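Local structure of proline iminopeptidase (Streptomyces halstedii, 3WMR) at residues Ser133-Arg139 / Cys250-Gln255; Thr258-Arg264 / Val283-Glu289. The protein hydrolyses amide bonds as an alpha/beta-hydrolase of the S33 peptidase family, meeting its polyketide substrates through a hydrophobic tunnel. All blocks are in the same frame, centred on the assembly; numbering follows the deposited sequence.

Contact 1. Residues Ser133-Arg139 / Cys250-Gln255; sequences SVHAARR and CLPDIQ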
ATOM      1  N   SER A 133       7.536  -7.020   0.198  1.00 21.07           N
ATOM      2  CA  SER A 133       7.941  -8.372  -0.202  1.00 22.29           C
ATOM      3  C   SER A 133       9.361  -8.380  -0.757  1.00 22.89           C
ATOM      4  O   SER A 133      10.151  -9.288  -0.467  1.00 22.39           O
ATOM      5  CB  SER A 133       7.001  -8.928  -1.269  1.00 22.80           C
ATOM      6  OG  SER A 133       5.699  -9.077  -0.761  1.00 23.06           O
ATOM      7  N   VAL A 134       9.677  -7.369  -1.563  1.00 24.10           N
ATOM      8  CA  VAL A 134      11.031  -7.236  -2.133  1.00 25.26           C
ATOM      9  C   VAL A 134      12.051  -7.073  -1.002  1.00 25.23           C
ATOM     10  O   VAL A 134      13.091  -7.743  -0.957  1.00 25.22           O
ATOM     11  CB  VAL A 134      11.110  -6.040  -3.115  1.00 25.86           C
ATOM     12  CG1 VAL A 134      12.533  -5.816  -3.599  1.00 27.11           C
ATOM     13  CG2 VAL A 134      10.185  -6.265  -4.302  1.00 26.22           C
ATOM     14  N   HIS A 135      11.737  -6.179  -0.082  1.00 24.04           N
ATOM     15  CA  HIS A 135      12.541  -5.996   1.119  1.00 24.05           C
ATOM     16  C   HIS A 135      12.711  -7.294   1.936  1.00 24.20           C
ATOM     17  O   HIS A 135      13.824  -7.635   2.298  1.00 23.65           O
ATOM     18  CB  HIS A 135      11.908  -4.916   1.972  1.00 23.38           C
ATOM     19  CG  HIS A 135      12.617  -4.665   3.257  1.00 23.34           C
ATOM     20  ND1 HIS A 135      13.533  -3.646   3.411  1.00 23.98           N
ATOM     21  CD2 HIS A 135      12.547  -5.296   4.449  1.00 22.52           C
ATOM     22  CE1 HIS A 135      13.992  -3.658   4.648  1.00 23.37           C
ATOM     23  NE2 HIS A 135      13.412  -4.651   5.295  1.00 23.49           N
ATOM     24  N   ALA A 136      11.613  -8.004   2.213  1.00 23.63           N
ATOM     25  CA  ALA A 136      11.661  -9.245   2.982  1.00 23.83           C
ATOM     26  C   ALA A 136      12.456 -10.359   2.272  1.00 25.05           C
ATOM     27  O   ALA A 136      13.015 -11.232   2.931  1.00 25.47           O
ATOM     28  CB  ALA A 136      10.259  -9.739   3.299  1.00 23.55           C
ATOM     29  N   ALA A 137      12.510 -10.307   0.944  1.00 25.58           N
ATOM     30  CA  ALA A 137      13.142 -11.353   0.156  1.00 26.64           C
ATOM     31  C   ALA A 137      14.669 -11.288   0.240  1.00 27.94           C
ATOM     32  O   ALA A 137      15.341 -12.273  -0.022  1.00 27.51           O
ATOM     33  CB  ALA A 137      12.678 -11.283  -1.289  1.00 26.13           C
ATOM     34  N   ARG A 138      15.193 -10.142   0.652  1.00 29.54           N
ATOM     35  CA  ARG A 138      16.618  -9.982   0.920  1.00 32.18           C
ATOM     36  C   ARG A 138      17.023 -10.494   2.291  1.00 32.08           C
ATOM     37  O   ARG A 138      18.199 -10.452   2.642  1.00 31.40           O
ATOM     38  CB  ARG A 138      17.000  -8.510   0.787  1.00 34.26           C
ATOM     39  CG  ARG A 138      16.623  -7.960  -0.570  1.00 37.11           C
ATOM     40  CD  ARG A 138      17.006  -6.504  -0.728  1.00 39.98           C
ATOM     41  NE  ARG A 138      16.984  -5.978  -2.109  1.00 42.70           N
ATOM     42  CZ  ARG A 138      16.201  -6.366  -3.126  1.00 42.17           C
ATOM     43  NH1 ARG A 138      15.280  -7.321  -3.016  1.00 43.84           N
ATOM     44  NH2 ARG A 138      16.331  -5.751  -4.295  1.00 42.16           N
ATOM     45  N   ARG A 139      16.047 -10.949   3.076  1.00 31.03           N
ATOM     46  CA  ARG A 139      16.297 -11.606   4.343  1.00 30.49           C
ATOM     47  C   ARG A 139      17.070 -10.722   5.320  1.00 31.04           C
ATOM     48  O   ARG A 139      18.115 -11.133   5.840  1.00 32.18           O
ATOM     49  CB  ARG A 139      17.027 -12.953   4.116  1.00 31.28           C
ATOM     50  CG  ARG A 139      16.189 -13.955   3.323  1.00 31.18           C
ATOM     51  CD  ARG A 139      16.958 -15.239   3.013  1.00 32.14           C
ATOM     52  NE  ARG A 139      16.090 -16.272   2.448  1.00 32.38           N
ATOM     53  CZ  ARG A 139      16.470 -17.519   2.157  1.00 35.11           C
ATOM     54  NH1 ARG A 139      17.716 -17.918   2.377  1.00 36.00           N
ATOM     55  NH2 ARG A 139      15.602 -18.380   1.635  1.00 35.15           N
ATOM     56  N   CYS A 250      10.833 -13.293  -6.176  1.00 31.42           N
ATOM     57  CA  CYS A 250      11.503 -13.164  -4.889  1.00 30.73           C
ATOM     58  C   CYS A 250      10.732 -13.818  -3.726  1.00 29.18           C
ATOM     59  O   CYS A 250      11.304 -14.024  -2.662  1.00 29.23           O
ATOM     60  CB  CYS A 250      11.797 -11.706  -4.605  1.00 30.70           C
ATOM     61  SG  CYS A 250      10.353 -10.837  -3.986  1.00 32.89           S
ATOM     62  N   LEU A 251       9.473 -14.198  -3.948  1.00 27.38           N
ATOM     63  CA  LEU A 251       8.604 -14.688  -2.876  1.00 26.81           C
ATOM     64  C   LEU A 251       9.078 -15.963  -2.181  1.00 26.44           C
ATOM     65  O   LEU A 251       8.907 -16.084  -0.966  1.00 24.40           O
ATOM     66  CB  LEU A 251       7.139 -14.855  -3.352  1.00 27.31           C
ATOM     67  CG  LEU A 251       6.417 -13.599  -3.876  1.00 26.17           C
ATOM     68  CD1 LEU A 251       4.977 -13.887  -4.282  1.00 26.17           C
ATOM     69  CD2 LEU A 251       6.451 -12.456  -2.884  1.00 26.39           C
ATOM     70  N   PRO A 252       9.696 -16.907  -2.929  1.00 26.54           N
ATOM     71  CA  PRO A 252      10.197 -18.092  -2.240  1.00 26.99           C
ATOM     72  C   PRO A 252      11.285 -17.795  -1.216  1.00 27.15           C
ATOM     73  O   PRO A 252      11.528 -18.632  -0.362  1.00 27.67           O
ATOM     74  CB  PRO A 252      10.767 -18.973  -3.390  1.00 27.75           C
ATOM     75  CG  PRO A 252      10.057 -18.498  -4.611  1.00 28.01           C
ATOM     76  CD  PRO A 252       9.851 -17.019  -4.396  1.00 26.82           C
ATOM     77  N   ASP A 253      11.930 -16.629  -1.296  1.00 27.72           N
ATOM     78  CA  ASP A 253      13.045 -16.289  -0.403  1.00 28.37           C
ATOM     79  C   ASP A 253      12.615 -15.650   0.922  1.00 27.83           C
ATOM     80  O   ASP A 253      13.447 -15.422   1.814  1.00 27.57           O
ATOM     81  CB  ASP A 253      14.025 -15.356  -1.117  1.00 29.74           C
ATOM     82  CG  ASP A 253      14.790 -16.052  -2.260  1.00 32.30           C
ATOM     83  OD1 ASP A 253      14.879 -17.299  -2.303  1.00 33.97           O
ATOM     84  OD2 ASP A 253      15.296 -15.328  -3.132  1.00 33.96           O
ATOM     85  N   ILE A 254      11.330 -15.334   1.049  1.00 26.03           N
ATOM     86  CA  ILE A 254      10.803 -14.722   2.279  1.00 24.91           C
ATOM     87  C   ILE A 254      10.743 -15.778   3.379  1.00 25.03           C
ATOM     88  O   ILE A 254      10.013 -16.773   3.254  1.00 26.55           O
ATOM     89  CB  ILE A 254       9.418 -14.083   2.040  1.00 22.91           C
ATOM     90  CG1 ILE A 254       9.545 -12.901   1.074  1.00 22.27           C
ATOM     91  CG2 ILE A 254       8.807 -13.617   3.351  1.00 22.77           C
ATOM     92  CD1 ILE A 254       8.232 -12.398   0.509  1.00 21.68           C
ATOM     93  N   GLN A 255      11.509 -15.562   4.444  1.00 25.20           N
ATOM     94  CA  GLN A 255      11.643 -16.541   5.534  1.00 26.96           C
ATOM     95  C   GLN A 255      10.720 -16.273   6.720  1.00 27.32           C
ATOM     96  O   GLN A 255      10.448 -17.174   7.530  1.00 29.55           O
ATOM     97  CB  GLN A 255      13.074 -16.548   6.051  1.00 28.79           C
ATOM     98  CG  GLN A 255      14.063 -17.133   5.063  1.00 30.32           C
ATOM     99  CD  GLN A 255      15.502 -17.053   5.557  1.00 32.22           C
ATOM    100  OE1 GLN A 255      15.932 -16.028   6.066  1.00 33.14           O
ATOM    101  NE2 GLN A 255      16.255 -18.133   5.384  1.00 33.04           N
TER
HETATM  102  O   HOH W   1      12.516 -12.838   5.053  1.00 24.34           O
HETATM  103  O   HOH W   2      12.833 -18.649   2.237  1.00 35.40           O
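R139 NE sends its N-H almost straight (174°) into the backbone O of D253, 2.8 Å away, on a lone pair in the carbonyl plane. This bond ties the end of helix 127-137, the helix that follows the predicted nucleophile S126 of the alpha/beta-hydrolase fold, to the 3-10 turn leading to strand 258-263. With positive phi, R139 leaves the helix, and its extended chain from CG to NE carries the guanidinium across to the turn. Q255 lays its amide flat over one guanidinium face, the planes 3° apart and Q255 NE2 3.3 Å from R139 CZ. Edge bond and stack together limit rotation of the guanidinium. R139 NH2 also reaches P252 O through a water, while D253 OD1, 4.1 Å from R139 NH2, stands well out of the guanidinium plane and so probably acts through its charge only. A second water takes the backbone N-H of Q255 and donates to A136 O. Beneath these polar groups the contact is apolar: I254 CG1 lies 3.9 Å from A136 CB, and L251 CD2 meets the CB of S133, whose OG bonds to G129 O. A137 CB and C250 CB, at 3.5 Å, are pressed closer than usual for two carbons.

Contact 2. Residues Thr258-Arg264 / Val283-Glu289; sequences TMVLIGR and VRYEVLE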
ATOM      1  N   THR A 258       4.438 -14.590   7.167  1.00 21.78           N
ATOM      2  CA  THR A 258       3.812 -13.605   6.324  1.00 21.61           C
ATOM      3  C   THR A 258       2.302 -13.769   6.405  1.00 21.54           C
ATOM      4  O   THR A 258       1.796 -14.902   6.484  1.00 22.00           O
ATOM      5  CB  THR A 258       4.313 -13.755   4.872  1.00 21.63           C
ATOM      6  OG1 THR A 258       5.735 -13.543   4.841  1.00 21.24           O
ATOM      7  CG2 THR A 258       3.622 -12.743   3.944  1.00 21.84           C
ATOM      8  N   MET A 259       1.575 -12.650   6.413  1.00 21.65           N
ATOM      9  CA  MET A 259       0.105 -12.709   6.382  1.00 21.36           C
ATOM     10  C   MET A 259      -0.421 -11.974   5.145  1.00 21.37           C
ATOM     11  O   MET A 259      -0.038 -10.822   4.903  1.00 20.37           O
ATOM     12  CB  MET A 259      -0.537 -12.105   7.642  1.00 22.03           C
ATOM     13  CG  MET A 259      -2.062 -12.169   7.607  1.00 22.07           C
ATOM     14  SD  MET A 259      -2.952 -11.767   9.138  1.00 23.68           S
ATOM     15  CE  MET A 259      -2.187 -10.199   9.521  1.00 22.07           C
ATOM     16  N   VAL A 260      -1.281 -12.652   4.374  1.00 21.38           N
ATOM     17  CA  VAL A 260      -2.004 -12.030   3.274  1.00 22.15           C
ATOM     18  C   VAL A 260      -3.380 -11.640   3.792  1.00 22.75           C
ATOM     19  O   VAL A 260      -4.104 -12.494   4.305  1.00 22.90           O
ATOM     20  CB  VAL A 260      -2.171 -12.980   2.080  1.00 23.38           C
ATOM     21  CG1 VAL A 260      -3.014 -12.328   0.984  1.00 23.94           C
ATOM     22  CG2 VAL A 260      -0.805 -13.401   1.543  1.00 22.53           C
ATOM     23  N   LEU A 261      -3.715 -10.359   3.672  1.00 22.38           N
ATOM     24  CA  LEU A 261      -4.975  -9.828   4.168  1.00 23.62           C
ATOM     25  C   LEU A 261      -5.592  -9.020   3.050  1.00 24.11           C
ATOM     26  O   LEU A 261      -5.000  -8.039   2.596  1.00 23.26           O
ATOM     27  CB  LEU A 261      -4.748  -8.944   5.395  1.00 23.71           C
ATOM     28  CG  LEU A 261      -6.005  -8.463   6.153  1.00 25.10           C
ATOM     29  CD1 LEU A 261      -5.669  -8.315   7.629  1.00 25.08           C
ATOM     30  CD2 LEU A 261      -6.570  -7.155   5.615  1.00 25.61           C
ATOM     31  N   ILE A 262      -6.774  -9.444   2.603  1.00 24.42           N
ATOM     32  CA  ILE A 262      -7.511  -8.732   1.576  1.00 24.45           C
ATOM     33  C   ILE A 262      -8.957  -8.606   2.017  1.00 25.29           C
ATOM     34  O   ILE A 262      -9.398  -9.261   2.991  1.00 24.99           O
ATOM     35  CB  ILE A 262      -7.436  -9.444   0.199  1.00 25.18           C
ATOM     36  CG1 ILE A 262      -8.019 -10.860   0.298  1.00 26.06           C
ATOM     37  CG2 ILE A 262      -5.996  -9.522  -0.313  1.00 24.64           C
ATOM     38  CD1 ILE A 262      -8.207 -11.538  -1.036  1.00 26.22           C
ATOM     39  N   GLY A 263      -9.692  -7.733   1.335  1.00 26.14           N
ATOM     40  CA  GLY A 263     -11.153  -7.678   1.493  1.00 26.94           C
ATOM     41  C   GLY A 263     -11.814  -8.633   0.518  1.00 28.77           C
ATOM     42  O   GLY A 263     -11.266  -8.901  -0.549  1.00 29.04           O
ATOM     43  N   ARG A 264     -12.997  -9.142   0.869  1.00 30.96           N
ATOM     44  CA  ARG A 264     -13.758 -10.024  -0.029  1.00 32.76           C
ATOM     45  C   ARG A 264     -14.037  -9.320  -1.368  1.00 32.42           C
ATOM     46  O   ARG A 264     -13.937  -9.934  -2.434  1.00 31.10           O
ATOM     47  CB  ARG A 264     -15.068 -10.488   0.647  1.00 35.20           C
ATOM     48  CG  ARG A 264     -15.994 -11.383  -0.195  1.00 37.97           C
ATOM     49  CD  ARG A 264     -15.284 -12.610  -0.788  1.00 39.70           C
ATOM     50  NE  ARG A 264     -15.054 -13.693   0.182  1.00 42.02           N
ATOM     51  CZ  ARG A 264     -14.110 -14.641   0.087  1.00 43.18           C
ATOM     52  NH1 ARG A 264     -13.236 -14.672  -0.927  1.00 43.28           N
ATOM     53  NH2 ARG A 264     -14.018 -15.565   1.040  1.00 43.72           N
ATOM     54  N   VAL A 283       2.991 -18.703   5.402  1.00 26.17           N
ATOM     55  CA  VAL A 283       2.010 -17.700   5.004  1.00 26.54           C
ATOM     56  C   VAL A 283       0.594 -18.032   5.424  1.00 27.79           C
ATOM     57  O   VAL A 283       0.141 -19.173   5.304  1.00 28.27           O
ATOM     58  CB  VAL A 283       2.054 -17.443   3.482  1.00 27.51           C
ATOM     59  CG1 VAL A 283       1.656 -18.698   2.686  1.00 29.09           C
ATOM     60  CG2 VAL A 283       1.182 -16.237   3.108  1.00 26.41           C
ATOM     61  N   ARG A 284      -0.106 -17.017   5.913  1.00 28.33           N
ATOM     62  CA  ARG A 284      -1.483 -17.187   6.356  1.00 29.76           C
ATOM     63  C   ARG A 284      -2.392 -16.201   5.625  1.00 28.42           C
ATOM     64  O   ARG A 284      -1.941 -15.152   5.184  1.00 27.49           O
ATOM     65  CB  ARG A 284      -1.570 -17.070   7.877  1.00 32.47           C
ATOM     66  CG  ARG A 284      -1.315 -15.694   8.441  1.00 33.30           C
ATOM     67  CD  ARG A 284      -1.138 -15.742   9.957  1.00 35.45           C
ATOM     68  NE  ARG A 284       0.199 -16.207  10.345  1.00 35.97           N
ATOM     69  CZ  ARG A 284       0.679 -16.167  11.591  1.00 36.81           C
ATOM     70  NH1 ARG A 284      -0.061 -15.692  12.595  1.00 33.78           N
ATOM     71  NH2 ARG A 284       1.901 -16.621  11.838  1.00 37.50           N
ATOM     72  N   TYR A 285      -3.663 -16.580   5.490  1.00 28.85           N
ATOM     73  CA  TYR A 285      -4.630 -15.932   4.617  1.00 27.95           C
ATOM     74  C   TYR A 285      -5.864 -15.442   5.389  1.00 28.46           C
ATOM     75  O   TYR A 285      -6.519 -16.221   6.105  1.00 28.36           O
ATOM     76  CB  TYR A 285      -5.058 -16.963   3.569  1.00 29.76           C
ATOM     77  CG  TYR A 285      -5.900 -16.455   2.414  1.00 29.52           C
ATOM     78  CD1 TYR A 285      -5.597 -15.255   1.772  1.00 29.64           C
ATOM     79  CD2 TYR A 285      -6.965 -17.211   1.927  1.00 30.78           C
ATOM     80  CE1 TYR A 285      -6.359 -14.803   0.705  1.00 30.35           C
ATOM     81  CE2 TYR A 285      -7.724 -16.776   0.852  1.00 31.62           C
ATOM     82  CZ  TYR A 285      -7.408 -15.566   0.243  1.00 31.21           C
ATOM     83  OH  TYR A 285      -8.142 -15.115  -0.817  1.00 33.02           O
ATOM     84  N   GLU A 286      -6.186 -14.162   5.244  1.00 26.99           N
ATOM     85  CA  GLU A 286      -7.344 -13.584   5.918  1.00 28.20           C
ATOM     86  C   GLU A 286      -8.140 -12.757   4.930  1.00 28.04           C
ATOM     87  O   GLU A 286      -7.562 -11.933   4.217  1.00 26.18           O
ATOM     88  CB  GLU A 286      -6.892 -12.677   7.067  1.00 28.31           C
ATOM     89  CG  GLU A 286      -6.213 -13.399   8.207  1.00 29.07           C
ATOM     90  CD  GLU A 286      -7.173 -14.223   9.057  1.00 30.81           C
ATOM     91  OE1 GLU A 286      -8.408 -14.141   8.875  1.00 29.63           O
ATOM     92  OE2 GLU A 286      -6.663 -14.956   9.925  1.00 34.11           O
ATOM     93  N   VAL A 287      -9.455 -12.974   4.903  1.00 29.31           N
ATOM     94  CA  VAL A 287     -10.368 -12.211   4.056  1.00 29.54           C
ATOM     95  C   VAL A 287     -11.385 -11.513   4.943  1.00 30.86           C
ATOM     96  O   VAL A 287     -12.046 -12.149   5.753  1.00 31.10           O
ATOM     97  CB  VAL A 287     -11.098 -13.118   3.051  1.00 30.74           C
ATOM     98  CG1 VAL A 287     -11.978 -12.296   2.118  1.00 30.55           C
ATOM     99  CG2 VAL A 287     -10.095 -13.933   2.236  1.00 30.32           C
ATOM    100  N   LEU A 288     -11.472 -10.199   4.826  1.00 30.72           N
ATOM    101  CA  LEU A 288     -12.441  -9.439   5.577  1.00 32.26           C
ATOM    102  C   LEU A 288     -13.679  -9.282   4.698  1.00 32.49           C
ATOM    103  O   LEU A 288     -13.674  -8.601   3.660  1.00 30.01           O
ATOM    104  CB  LEU A 288     -11.849  -8.121   6.050  1.00 32.43           C
ATOM    105  CG  LEU A 288     -10.930  -8.329   7.267  1.00 33.11           C
ATOM    106  CD1 LEU A 288      -9.654  -9.074   6.886  1.00 31.84           C
ATOM    107  CD2 LEU A 288     -10.582  -7.012   7.943  1.00 33.91           C
ATOM    108  N   GLU A 289     -14.738  -9.951   5.129  1.00 34.87           N
ATOM    109  CA  GLU A 289     -15.898 -10.226   4.280  1.00 36.11           C
ATOM    110  C   GLU A 289     -16.737  -9.011   3.920  1.00 35.23           C
ATOM    111  O   GLU A 289     -17.491  -9.061   2.958  1.00 34.25           O
ATOM    112  CB  GLU A 289     -16.781 -11.292   4.936  1.00 39.15           C
ATOM    113  CG  GLU A 289     -16.099 -12.642   5.141  1.00 40.53           C
ATOM    114  CD  GLU A 289     -15.656 -13.319   3.846  1.00 42.89           C
ATOM    115  OE1 GLU A 289     -16.064 -12.892   2.745  1.00 44.56           O
ATOM    116  OE2 GLU A 289     -14.881 -14.298   3.930  1.00 45.40           O
TER
HETATM  117  O   HOH W   3       2.340 -17.044   8.611  1.00 23.13           O
HETATM  118  O   HOH W   4     -10.302 -16.190  -1.320  1.00 40.02           O
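R264 and E289 face each other just past the ends of two parallel strands, and the arginine can be followed outward atom by atom. Its CB and CG both run beside E289 OE1, each 3.3 Å from it, and CD stays near it at 3.6 Å. Bends at chi2 (53°) and chi3 (77°) then fold the chain back, so that NE reaches the same OE1 at 2.9 Å while NH2 makes a longer bond to E289 OE2. The salt bridge is thus side-on, one nitrogen to each oxygen on its syn lone pair, although both oxygens are tilted from the guanidinium plane. CZ has V287 CG1 over it, 3.7 Å above the plane, and NH1 makes a weak bond to a water that also lies close to Y285 OH. Behind this end, six backbone hydrogen bonds alternate between the strands, from R284 N to T258 O through to R264 N to L288 O. V260 CG1 sits at the edge of the Y285 ring, 4.0 Å from CD1, and I262 CD1 comes within 3.6 Å of the Y285 OH. With an alanine here, V260 and I262 would probably lose cover and the water beside R264 an anchor. On the opposite face, L288 CD1 rests on L261 CG. G263 N donates to OD2 of the predicted active-site residue D266. Helix 270-279, the crossover of this beta-alpha-beta unit, packs on V260, I262 and Y285; helix 300-312 covers M259, L261, R284 and E286; strand 143-149 flanks 258-263, leaving 283-288 as one of the sheet's two edge strands.

Along the chain contact 1 closes at Q255, and after two intervening residues T258 opens contact 2. Their centres lie 18 Å apart, and their segments do not touch beyond adjoining in sequence. Strand 143-149 and helix 270-279 serve both: the strand meets S133 and A136 as well as the strand of 258-264, and F276 of the helix touches S133 and L251 of contact 1 and V260 of contact 2. The 250-255 side of contact 1 thus lies just before strand 258-263, and contact 2 pairs that strand along its length with the edge strand 283-288. In sequence the predicted catalytic residues flank these elements: S126 ahead of helix 127-137, D266 after strand 258-263, H293 beyond strand 283-288.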